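Local structure of DnaJ homolog subfamily C member 10 (Mus musculus, 3APQ) at residues A[2-7]-A[49-54]; A[29-34]-A[78-83]; A[119-124]-A[171-176]. The protein acts in the endoplasmic reticulum as a disulfide reductase that helps proteins fold correctly and misfolded ones to be degraded, its J domain and first thioredoxin domain being modelled here. All coordinates share one frame; numbering follows the deposited sequence.

From the N terminus, the chain makes helix 4-8, then helix 16-30, and returns along helix 41-55, where contact 1 closes the first loop by packing 49-54 on 2-7. Contact 2 opens within that loop, at the end of helix 16-30, and closes beyond it at 78-83, so the two cross along the chain. Together they tie the start of the J domain, the tip of its helical hairpin and the connection after helix 58-67; Asn49 of contact 1 also touches Gln79 and Tyr80 of contact 2. Contact 3 follows in series, with its centre about 29 Å from the centre of either, and joins neighbouring strands of the thioredoxin domain.

Contact 1 of 3, residues A[2-7]-A[49-54]; sequences QNFYSL and NRAYEV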
# COMPACT_ATOMS: atom_id res chain seq x y z
N GLN A 2 4.07 4.82 -27.48
CA GLN A 2 4.11 4.20 -26.14
C GLN A 2 4.06 5.22 -24.99
O GLN A 2 4.60 6.31 -25.07
CB GLN A 2 5.37 3.29 -26.06
CG GLN A 2 5.47 2.42 -24.81
CD GLN A 2 4.42 1.32 -24.83
OE1 GLN A 2 4.74 0.13 -24.99
NE2 GLN A 2 3.14 1.71 -24.71
N ASN A 3 3.40 4.88 -23.90
CA ASN A 3 3.51 5.71 -22.71
C ASN A 3 3.45 4.77 -21.52
O ASN A 3 3.22 3.56 -21.70
CB ASN A 3 2.35 6.74 -22.66
CG ASN A 3 0.97 6.09 -22.69
OD1 ASN A 3 0.58 5.39 -21.76
ND2 ASN A 3 0.22 6.36 -23.76
N PHE A 4 3.65 5.29 -20.31
CA PHE A 4 3.76 4.41 -19.16
C PHE A 4 2.51 3.60 -18.89
O PHE A 4 2.59 2.48 -18.37
CB PHE A 4 4.17 5.19 -17.89
CG PHE A 4 5.58 5.69 -17.89
CD1 PHE A 4 6.56 5.12 -18.73
CD2 PHE A 4 5.95 6.71 -17.00
CE1 PHE A 4 7.85 5.58 -18.72
CE2 PHE A 4 7.24 7.17 -16.97
CZ PHE A 4 8.21 6.60 -17.85
N TYR A 5 1.36 4.23 -19.15
CA TYR A 5 0.06 3.59 -18.98
C TYR A 5 -0.12 2.40 -19.91
O TYR A 5 -0.42 1.29 -19.47
CB TYR A 5 -1.02 4.65 -19.23
CG TYR A 5 -1.00 5.71 -18.16
CD1 TYR A 5 -1.38 5.40 -16.87
CD2 TYR A 5 -0.60 7.00 -18.44
CE1 TYR A 5 -1.37 6.37 -15.86
CE2 TYR A 5 -0.57 8.00 -17.46
CZ TYR A 5 -0.96 7.67 -16.18
OH TYR A 5 -0.94 8.62 -15.20
N SER A 6 0.07 2.63 -21.21
CA SER A 6 -0.10 1.54 -22.17
C SER A 6 0.98 0.47 -21.98
O SER A 6 0.70 -0.71 -22.20
CB SER A 6 -0.19 2.08 -23.60
OG SER A 6 1.02 2.73 -23.97
N LEU A 7 2.17 0.85 -21.50
CA LEU A 7 3.18 -0.16 -21.19
C LEU A 7 2.67 -1.13 -20.12
O LEU A 7 2.88 -2.37 -20.19
CB LEU A 7 4.49 0.50 -20.77
CG LEU A 7 5.72 -0.41 -20.73
CD1 LEU A 7 6.12 -1.02 -22.11
CD2 LEU A 7 6.92 0.37 -20.09
N ASN A 49 9.59 -1.65 -14.87
CA ASN A 49 9.88 -1.14 -13.52
C ASN A 49 9.99 0.39 -13.45
O ASN A 49 9.49 1.00 -12.52
CB ASN A 49 11.14 -1.78 -12.91
CG ASN A 49 11.20 -1.59 -11.39
OD1 ASN A 49 10.23 -1.90 -10.66
ND2 ASN A 49 12.28 -1.01 -10.92
N ARG A 50 10.63 1.00 -14.46
CA ARG A 50 10.82 2.45 -14.51
C ARG A 50 9.46 3.15 -14.62
O ARG A 50 9.21 4.15 -13.89
CB ARG A 50 11.73 2.80 -15.71
CG ARG A 50 11.92 4.21 -16.03
CD ARG A 50 12.96 4.25 -17.21
NE ARG A 50 13.24 5.61 -17.63
CZ ARG A 50 12.51 6.29 -18.50
NH1 ARG A 50 11.46 5.72 -19.06
NH2 ARG A 50 12.83 7.56 -18.81
N ALA A 51 8.61 2.61 -15.48
CA ALA A 51 7.17 3.04 -15.58
C ALA A 51 6.45 2.98 -14.24
O ALA A 51 5.88 3.98 -13.77
CB ALA A 51 6.44 2.21 -16.62
N TYR A 52 6.45 1.80 -13.63
CA TYR A 52 5.84 1.61 -12.32
C TYR A 52 6.40 2.60 -11.29
O TYR A 52 5.64 3.18 -10.50
CB TYR A 52 5.93 0.14 -11.80
CG TYR A 52 5.44 0.06 -10.39
CD1 TYR A 52 4.07 0.30 -10.10
CD2 TYR A 52 6.32 -0.18 -9.32
CE1 TYR A 52 3.59 0.30 -8.75
CE2 TYR A 52 5.86 -0.21 -7.99
CZ TYR A 52 4.50 0.04 -7.72
OH TYR A 52 4.07 0.06 -6.42
N GLU A 53 7.71 2.80 -11.24
CA GLU A 53 8.23 3.70 -10.20
C GLU A 53 7.81 5.16 -10.37
O GLU A 53 7.77 5.95 -9.41
CB GLU A 53 9.74 3.55 -10.01
CG GLU A 53 10.09 2.09 -9.63
CD GLU A 53 11.38 1.92 -8.88
OE1 GLU A 53 12.38 2.59 -9.23
OE2 GLU A 53 11.37 1.09 -7.94
N VAL A 54 7.50 5.54 -11.60
CA VAL A 54 7.03 6.91 -11.79
C VAL A 54 5.51 6.99 -11.43
O VAL A 54 5.08 7.86 -10.65
CB VAL A 54 7.33 7.43 -13.21
CG1 VAL A 54 6.44 8.70 -13.52
CG2 VAL A 54 8.85 7.73 -13.34
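Phe4 lays its ring over Ala51, with Arg50 at its edge and Val54 coming in obliquely. Its CB starts the contact, 4.0 Å from Ala51 CB. With chi1 at -70°, CG stands anti to the carbonyl carbon, and the ring swings over helix 41-55. CG and CD1 rest on the alanine methyl, CD1 lying 3.6 Å from Ala51 CB. Ala51 CA sits over the middle of the ring, 3.9 Å from its centroid and only 13° off the ring normal, in a CH-pi contact. Further out, Val54 CB comes to within 3.8 Å of Phe4 CE2. In the J domain Phe4 joins the short helix 4-8 to the long helix 41-55, and Tyr64 of helix 58-67 also stacks on the ring. At the tip, CE1 and CZ meet the guanidinium: Arg50 NH1 lies in the ring plane, 3.6 Å from Phe4 CZ, and the two planes stand 80° apart. The extended arginine chain reaches this edge while NH2 makes a salt bridge to Glu69 and NE binds the carbonyl of Glu73. One turn on, Leu7 CD2 touches Ala51 CB. The start of helix 4-8 is secured by a capping box, in which Ser6 N donates to Asn3 OD1 and Asn3 N donates to Ser6 OG at 3.2 Å.

Contact 2 of 3, residues A[29-34]-A[78-83]; sequences KLHPDK and GQYESW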
# COMPACT_ATOMS: atom_id res chain seq x y z
N LYS A 29 5.19 -13.04 -14.42
CA LYS A 29 5.42 -13.81 -15.64
C LYS A 29 6.81 -13.56 -16.17
O LYS A 29 7.49 -14.50 -16.55
CB LYS A 29 4.37 -13.53 -16.74
CG LYS A 29 4.75 -14.11 -18.17
CD LYS A 29 3.52 -14.48 -19.05
CE LYS A 29 3.93 -15.39 -20.26
NZ LYS A 29 5.01 -14.76 -21.17
N LEU A 30 7.23 -12.31 -16.16
CA LEU A 30 8.43 -11.90 -16.89
C LEU A 30 9.73 -11.67 -16.13
O LEU A 30 10.71 -11.29 -16.75
CB LEU A 30 8.15 -10.55 -17.57
CG LEU A 30 7.00 -10.48 -18.59
CD1 LEU A 30 6.93 -9.06 -19.17
CD2 LEU A 30 7.13 -11.55 -19.66
N HIS A 31 9.74 -11.79 -14.81
CA HIS A 31 10.90 -11.45 -14.03
C HIS A 31 12.15 -12.13 -14.65
O HIS A 31 12.12 -13.31 -14.89
CB HIS A 31 10.72 -11.99 -12.61
CG HIS A 31 11.64 -11.39 -11.61
ND1 HIS A 31 12.98 -11.74 -11.52
CD2 HIS A 31 11.43 -10.45 -10.66
CE1 HIS A 31 13.54 -11.03 -10.55
NE2 HIS A 31 12.62 -10.24 -10.01
N PRO A 32 13.24 -11.40 -14.85
CA PRO A 32 14.52 -11.92 -15.42
C PRO A 32 15.08 -13.17 -14.69
O PRO A 32 15.60 -14.07 -15.34
CB PRO A 32 15.50 -10.79 -15.18
CG PRO A 32 14.59 -9.53 -15.16
CD PRO A 32 13.34 -9.98 -14.44
N ASP A 33 14.98 -13.20 -13.37
CA ASP A 33 15.50 -14.34 -12.60
C ASP A 33 14.74 -15.62 -12.97
O ASP A 33 15.27 -16.73 -12.85
CB ASP A 33 15.32 -14.10 -11.10
CG ASP A 33 16.22 -12.99 -10.56
OD1 ASP A 33 16.92 -12.36 -11.36
OD2 ASP A 33 16.17 -12.71 -9.32
N LYS A 34 13.49 -15.47 -13.37
CA LYS A 34 12.65 -16.62 -13.71
C LYS A 34 12.72 -16.94 -15.20
O LYS A 34 12.08 -17.89 -15.67
CB LYS A 34 11.18 -16.29 -13.31
CG LYS A 34 11.00 -16.33 -11.83
CD LYS A 34 11.18 -17.74 -11.29
CE LYS A 34 10.84 -17.84 -9.84
NZ LYS A 34 12.00 -17.57 -8.93
N GLY A 78 16.16 1.25 -12.25
CA GLY A 78 16.92 0.04 -12.54
C GLY A 78 17.02 -0.97 -11.41
O GLY A 78 17.62 -2.04 -11.58
N GLN A 79 16.46 -0.65 -10.25
CA GLN A 79 16.66 -1.51 -9.08
C GLN A 79 15.37 -2.23 -8.79
O GLN A 79 14.42 -1.62 -8.32
CB GLN A 79 17.05 -0.66 -7.88
CG GLN A 79 18.44 -0.10 -7.96
CD GLN A 79 18.76 0.72 -6.73
OE1 GLN A 79 18.86 0.18 -5.62
NE2 GLN A 79 18.90 2.05 -6.91
N TYR A 80 15.30 -3.52 -9.12
CA TYR A 80 14.07 -4.24 -8.90
C TYR A 80 14.34 -5.31 -7.87
O TYR A 80 15.47 -5.56 -7.50
CB TYR A 80 13.44 -4.78 -10.20
CG TYR A 80 14.37 -5.63 -11.04
CD1 TYR A 80 14.62 -6.96 -10.72
CD2 TYR A 80 15.02 -5.07 -12.16
CE1 TYR A 80 15.50 -7.71 -11.47
CE2 TYR A 80 15.89 -5.82 -12.94
CZ TYR A 80 16.12 -7.14 -12.60
OH TYR A 80 16.97 -7.89 -13.36
N GLU A 81 13.27 -5.90 -7.38
CA GLU A 81 13.30 -6.89 -6.32
C GLU A 81 13.16 -8.30 -6.90
O GLU A 81 12.98 -8.48 -8.08
CB GLU A 81 12.12 -6.60 -5.39
CG GLU A 81 12.15 -5.16 -4.78
CD GLU A 81 13.26 -4.97 -3.76
OE1 GLU A 81 13.77 -5.94 -3.15
OE2 GLU A 81 13.61 -3.79 -3.53
N SER A 82 13.25 -9.29 -6.02
CA SER A 82 13.12 -10.68 -6.42
C SER A 82 11.69 -11.04 -6.86
O SER A 82 10.71 -10.38 -6.48
CB SER A 82 13.56 -11.56 -5.24
OG SER A 82 12.57 -11.51 -4.21
N TRP A 83 11.57 -12.12 -7.64
CA TRP A 83 10.24 -12.63 -7.99
C TRP A 83 9.41 -12.87 -6.72
O TRP A 83 8.21 -12.58 -6.70
CB TRP A 83 10.34 -13.94 -8.75
CG TRP A 83 9.04 -14.50 -9.24
CD1 TRP A 83 8.46 -14.27 -10.46
CD2 TRP A 83 8.22 -15.46 -8.57
NE1 TRP A 83 7.28 -14.98 -10.56
CE2 TRP A 83 7.12 -15.74 -9.43
CE3 TRP A 83 8.27 -16.08 -7.30
CZ2 TRP A 83 6.09 -16.61 -9.08
CZ3 TRP A 83 7.24 -16.97 -6.96
CH2 TRP A 83 6.16 -17.20 -7.83
O HOH W 1 13.96 -13.89 -8.01
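His31 gives the contact its one direct hydrogen bond between the segments: NE2 donates to Glu81 O at 2.6 Å. The bond is almost straight, with an angle of 177° at the hydrogen, and the oxygen lies in the imidazole plane. On the other ring nitrogen, ND1 accepts from Asp33 N at 3.1 Å, so the imidazole is held at both nitrogens and its rotation is fixed. A water provides a second polar link, donating to Asp33 OD2 and accepting from Trp83 N at 3.0 Å.

Among the rings, Tyr80 turns its edge to the imidazole face, an offset edge-to-face pair with planes at 90° and centroids 5.5 Å apart. Its OH lies 3.4 Å from Pro32 CG, while the hydroxyl itself is hydrogen-bonded to His42 ND1.

Two CH-pi contacts involve Trp83. Its CB lies over the face of the imidazole, 4.2 Å from the His31 centroid. Lys34 bends at chi2 (-67°) and chi4, which folds its chain across the indole: CG lies 3.5 Å from Trp83 CD1, and CE follows over the same ring system. His31 CB meets the indole at its edge, and Trp83 NE1 is bound by the carbonyl of Leu28 in helix 16-30.

His31, Pro32 and Asp33 are the HPD motif just after helix 16-30, in the loop between the second and third helices of a J domain, the signature on which J domains depend to stimulate Hsp70 ATPases; here the connection 78-83 packs directly on it.

Contact 3 of 3, residues A[119-124]-A[171-176]; sequences VNFYSP and SLFIFR
Phe121 and Phe175 approach from opposite directions and meet rim to rim: CE2 of Phe121 is 3.8 Å from CE2 of Phe175, each lying close to the plane of the other ring. Phe173 crosses Phe121 at about a right angle, and its CD2 edge comes obliquely to 4.0 Å from Phe121 CD2. Val119 shares this face of the sheet; its CB reaches the edge of Phe175, while its CG1 lies over a face of the Phe121 ring. The Phe121 ring is turned to the side of its own backbone N (chi1 -69°), which also brings CD2 within 3.4 Å of Ser171 O at the ring edge. Beneath the side chains, strands 117-122 and 171-175 run antiparallel, central neighbours in the thioredoxin fold; the first leads to the redox-active disulfide Cys126-Cys129. Val119 and Phe173 form one hydrogen-bonded pair, with Val119 N to Phe173 O at 2.9 Å and Phe173 N returning to Val119 O; Phe121 and Ser171 form the next, with Phe121 N to Ser171 O at 2.8 Å and the return bond from Ser171 N to Phe121 O. Between them Asn120 and Leu172, a non-hydrogen-bonded pair, point side by side to the other face, toward Leu132 and Trp136 of helix 127-142. There Asn120 OD1, buried without a polar partner, lies 3.4 Å from Leu172 CD2. Leu172 CA also contacts Val119 O in a CA-H...O approach.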
# COMPACT_ATOMS: atom_id res chain seq x y z
N VAL A 119 -5.74 1.67 11.33
CA VAL A 119 -4.74 1.55 10.28
C VAL A 119 -3.52 0.70 10.72
O VAL A 119 -2.96 0.89 11.81
CB VAL A 119 -4.26 2.95 9.84
CG1 VAL A 119 -3.14 2.85 8.73
CG2 VAL A 119 -5.46 3.76 9.36
N ASN A 120 -3.15 -0.24 9.85
CA ASN A 120 -2.01 -1.10 10.01
C ASN A 120 -0.88 -0.50 9.20
O ASN A 120 -0.96 -0.50 7.94
CB ASN A 120 -2.36 -2.49 9.47
CG ASN A 120 -1.18 -3.44 9.43
OD1 ASN A 120 -0.08 -3.10 9.87
ND2 ASN A 120 -1.42 -4.65 8.97
N PHE A 121 0.13 0.01 9.90
CA PHE A 121 1.37 0.54 9.30
C PHE A 121 2.35 -0.62 9.22
O PHE A 121 2.79 -1.16 10.25
CB PHE A 121 2.00 1.67 10.13
CG PHE A 121 1.19 2.94 10.13
CD1 PHE A 121 1.50 3.97 9.26
CD2 PHE A 121 0.16 3.11 11.06
CE1 PHE A 121 0.74 5.15 9.28
CE2 PHE A 121 -0.61 4.28 11.07
CZ PHE A 121 -0.30 5.30 10.18
N TYR A 122 2.68 -1.01 8.01
CA TYR A 122 3.56 -2.18 7.81
C TYR A 122 4.74 -1.81 6.91
O TYR A 122 4.84 -0.69 6.42
CB TYR A 122 2.70 -3.36 7.25
CG TYR A 122 2.14 -3.11 5.85
CD1 TYR A 122 2.87 -3.55 4.75
CD2 TYR A 122 0.93 -2.45 5.61
CE1 TYR A 122 2.45 -3.33 3.46
CE2 TYR A 122 0.49 -2.22 4.23
CZ TYR A 122 1.26 -2.69 3.19
OH TYR A 122 0.95 -2.58 1.82
N SER A 123 5.68 -2.74 6.71
CA SER A 123 6.83 -2.47 5.87
C SER A 123 7.15 -3.77 5.12
O SER A 123 6.88 -4.85 5.65
CB SER A 123 8.01 -1.99 6.72
OG SER A 123 9.19 -1.84 5.95
N PRO A 124 7.67 -3.65 3.88
CA PRO A 124 8.04 -4.86 3.14
C PRO A 124 9.18 -5.61 3.91
O PRO A 124 9.94 -4.98 4.65
CB PRO A 124 8.55 -4.31 1.78
CG PRO A 124 8.88 -2.87 2.03
CD PRO A 124 7.80 -2.45 3.03
N SER A 171 2.67 -1.48 13.11
CA SER A 171 2.17 -0.55 14.14
C SER A 171 0.71 -0.27 13.82
O SER A 171 0.37 0.11 12.69
CB SER A 171 3.01 0.74 14.19
OG SER A 171 4.15 0.45 14.97
N LEU A 172 -0.16 -0.53 14.78
CA LEU A 172 -1.59 -0.40 14.51
C LEU A 172 -2.14 0.76 15.36
O LEU A 172 -1.98 0.77 16.59
CB LEU A 172 -2.37 -1.69 14.83
CG LEU A 172 -1.88 -3.10 14.40
CD1 LEU A 172 -2.90 -4.22 14.54
CD2 LEU A 172 -1.19 -3.22 13.09
N PHE A 173 -2.77 1.72 14.70
CA PHE A 173 -3.24 2.93 15.39
C PHE A 173 -4.65 3.19 14.98
O PHE A 173 -5.01 3.05 13.79
CB PHE A 173 -2.44 4.14 14.96
CG PHE A 173 -1.09 4.27 15.63
CD1 PHE A 173 -0.98 4.91 16.89
CD2 PHE A 173 0.07 3.80 15.01
CE1 PHE A 173 0.29 5.08 17.52
CE2 PHE A 173 1.34 3.97 15.64
CZ PHE A 173 1.44 4.60 16.89
N ILE A 174 -5.46 3.63 15.94
CA ILE A 174 -6.81 4.04 15.59
C ILE A 174 -6.91 5.58 15.63
O ILE A 174 -6.31 6.25 16.50
CB ILE A 174 -7.82 3.25 16.42
CG1 ILE A 174 -9.21 3.35 15.84
CG2 ILE A 174 -7.78 3.66 17.87
CD1 ILE A 174 -10.11 2.14 16.22
N PHE A 175 -7.59 6.15 14.63
CA PHE A 175 -7.60 7.63 14.44
C PHE A 175 -9.05 8.11 14.30
O PHE A 175 -9.90 7.44 13.67
CB PHE A 175 -6.91 8.03 13.11
CG PHE A 175 -5.45 7.69 13.02
CD1 PHE A 175 -4.48 8.61 13.43
CD2 PHE A 175 -5.04 6.45 12.48
CE1 PHE A 175 -3.09 8.33 13.34
CE2 PHE A 175 -3.66 6.14 12.39
CZ PHE A 175 -2.68 7.09 12.85
N ARG A 176 -9.33 9.29 14.83
CA ARG A 176 -10.54 10.00 14.42
C ARG A 176 -10.28 11.51 14.57
O ARG A 176 -9.84 11.96 15.63
CB ARG A 176 -11.76 9.58 15.24
CG ARG A 176 -13.10 10.04 14.62
CD ARG A 176 -14.14 10.39 15.65
NE ARG A 176 -13.92 9.70 16.92
CZ ARG A 176 -14.50 8.56 17.29
NH1 ARG A 176 -15.36 7.93 16.48
NH2 ARG A 176 -14.21 8.03 18.48